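Local coordinates for protein transcriptional regulator, LuxR family (Burkholderia thailandensis, PDB 3MQQ) that probably regulates transcription by binding DNA as a LuxR-family protein, this chain being its PAS domain, at residues Asp29-Ile34 against Ala40-Arg45. Residues are numbered along the deposited sequence; the frame is centred on the assembly and turned at random.
Sequences DELAAI and ADLIGR
Leu-42 meets helix 29-34 through one methyl. Its CD1 lies 3.8 Å from CD2 of Leu-31 and, at 3.9 Å, also faces the backbone CA of Ala-32; the CB of Ala-32 stands farther off, 4.5 Å from the same CD1. Two neighbouring residues of one helical turn thus receive a single methyl, and the contact is wholly apolar. The two leucine side chains cross at a slant, touching at their ends. In Leu-31, chi1 (-173°) sets CG anti to the backbone N, and chi2 then turns CD2 toward Leu-42. Both leucines also pack on Ile-24 of strand 23-27, while Leu-42 reaches Cys-37 and Leu-50 as well, so the pair belongs to the buried layer between the sheet and the short helices of the PAS fold.

Hydrogen bonds of 40-45 serve its own turn and strand 23-27, where Gly-44 and Arg-45 pair with Ile-24 through the backbone. A type II turn from Leu-42 to Arg-45, with Gly-44 at positive phi (82°), is closed by Arg-45 N to Leu-42 O at 2.9 Å. The side chain of Arg-45 runs back to Asp-41, where NE (2.9 Å) and NH2 (3.1 Å) both donate to O, which lies in the guanidinium plane. The NE bond runs almost straight on to the carbonyl (C=O...N 175°).

With just 106 Å² buried, the interface rests on dispersion and exclusion of water, whereas directional bonds fix the turn that begins at Leu-42.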
# COMPACT_ATOMS: atom_id res chain seq x y z
N ASP B 29 10.06 -7.43 -2.84
CA ASP B 29 9.90 -8.48 -3.86
C ASP B 29 8.64 -8.23 -4.71
O ASP B 29 8.63 -8.53 -5.89
CB ASP B 29 9.90 -9.89 -3.25
CG ASP B 29 11.30 -10.46 -3.06
OD1 ASP B 29 12.29 -9.86 -3.54
OD2 ASP B 29 11.44 -11.54 -2.47
N GLU B 30 7.57 -7.67 -4.11
CA GLU B 30 6.37 -7.39 -4.89
C GLU B 30 6.63 -6.40 -6.02
O GLU B 30 6.08 -6.58 -7.13
CB GLU B 30 5.20 -6.93 -4.00
CG GLU B 30 3.81 -6.77 -4.72
CD GLU B 30 3.31 -8.01 -5.43
OE1 GLU B 30 3.59 -9.13 -4.95
OE2 GLU B 30 2.60 -7.87 -6.46
N LEU B 31 7.42 -5.36 -5.74
CA LEU B 31 7.78 -4.40 -6.82
C LEU B 31 8.49 -5.12 -7.96
O LEU B 31 8.17 -4.89 -9.15
CB LEU B 31 8.63 -3.25 -6.29
CG LEU B 31 8.81 -2.23 -7.43
CD1 LEU B 31 7.56 -1.34 -7.60
CD2 LEU B 31 10.07 -1.40 -7.24
N ALA B 32 9.45 -5.98 -7.62
CA ALA B 32 10.17 -6.81 -8.59
C ALA B 32 9.19 -7.66 -9.41
O ALA B 32 9.34 -7.76 -10.64
CB ALA B 32 11.18 -7.70 -7.89
N ALA B 33 8.21 -8.25 -8.74
CA ALA B 33 7.21 -9.09 -9.39
C ALA B 33 6.43 -8.28 -10.41
O ALA B 33 6.28 -8.71 -11.56
CB ALA B 33 6.27 -9.76 -8.35
N ILE B 34 5.97 -7.09 -9.99
CA ILE B 34 5.15 -6.26 -10.86
C ILE B 34 5.93 -5.93 -12.14
O ILE B 34 5.39 -6.01 -13.26
CB ILE B 34 4.72 -4.95 -10.17
CG1 ILE B 34 3.78 -5.24 -8.98
CG2 ILE B 34 4.08 -3.99 -11.17
CD1 ILE B 34 3.60 -4.05 -8.01
N ALA B 40 17.50 -6.81 -7.42
CA ALA B 40 18.83 -6.32 -7.82
C ALA B 40 18.77 -5.46 -9.07
O ALA B 40 19.59 -4.56 -9.24
CB ALA B 40 19.78 -7.49 -8.03
N ASP B 41 17.81 -5.73 -9.97
CA ASP B 41 17.66 -4.92 -11.19
C ASP B 41 17.12 -3.51 -10.89
O ASP B 41 17.31 -2.60 -11.68
CB ASP B 41 16.76 -5.60 -12.23
CG ASP B 41 17.34 -6.91 -12.75
OD1 ASP B 41 18.54 -6.96 -13.11
OD2 ASP B 41 16.58 -7.90 -12.81
N LEU B 42 16.47 -3.36 -9.74
CA LEU B 42 15.78 -2.11 -9.42
C LEU B 42 16.53 -1.24 -8.44
O LEU B 42 16.37 -0.02 -8.44
CB LEU B 42 14.35 -2.40 -8.90
CG LEU B 42 13.40 -2.94 -9.98
CD1 LEU B 42 12.21 -3.63 -9.37
CD2 LEU B 42 12.96 -1.77 -10.85
N ILE B 43 17.34 -1.85 -7.59
CA ILE B 43 18.11 -1.08 -6.62
C ILE B 43 19.10 -0.14 -7.31
O ILE B 43 19.99 -0.57 -8.05
CB ILE B 43 18.84 -1.99 -5.64
CG1 ILE B 43 17.83 -2.89 -4.92
CG2 ILE B 43 19.69 -1.17 -4.66
CD1 ILE B 43 16.83 -2.15 -4.09
N GLY B 44 18.92 1.15 -7.06
CA GLY B 44 19.78 2.17 -7.64
C GLY B 44 19.36 2.50 -9.05
O GLY B 44 20.10 3.13 -9.78
N ARG B 45 18.16 2.07 -9.43
CA ARG B 45 17.59 2.41 -10.74
C ARG B 45 16.73 3.68 -10.66
O ARG B 45 15.91 3.80 -9.72
CB ARG B 45 16.75 1.21 -11.26
CG ARG B 45 16.53 1.24 -12.75
CD ARG B 45 17.81 0.88 -13.54
NE ARG B 45 17.99 -0.56 -13.57
CZ ARG B 45 18.57 -1.25 -14.55
NH1 ARG B 45 19.05 -0.65 -15.65
NH2 ARG B 45 18.67 -2.56 -14.44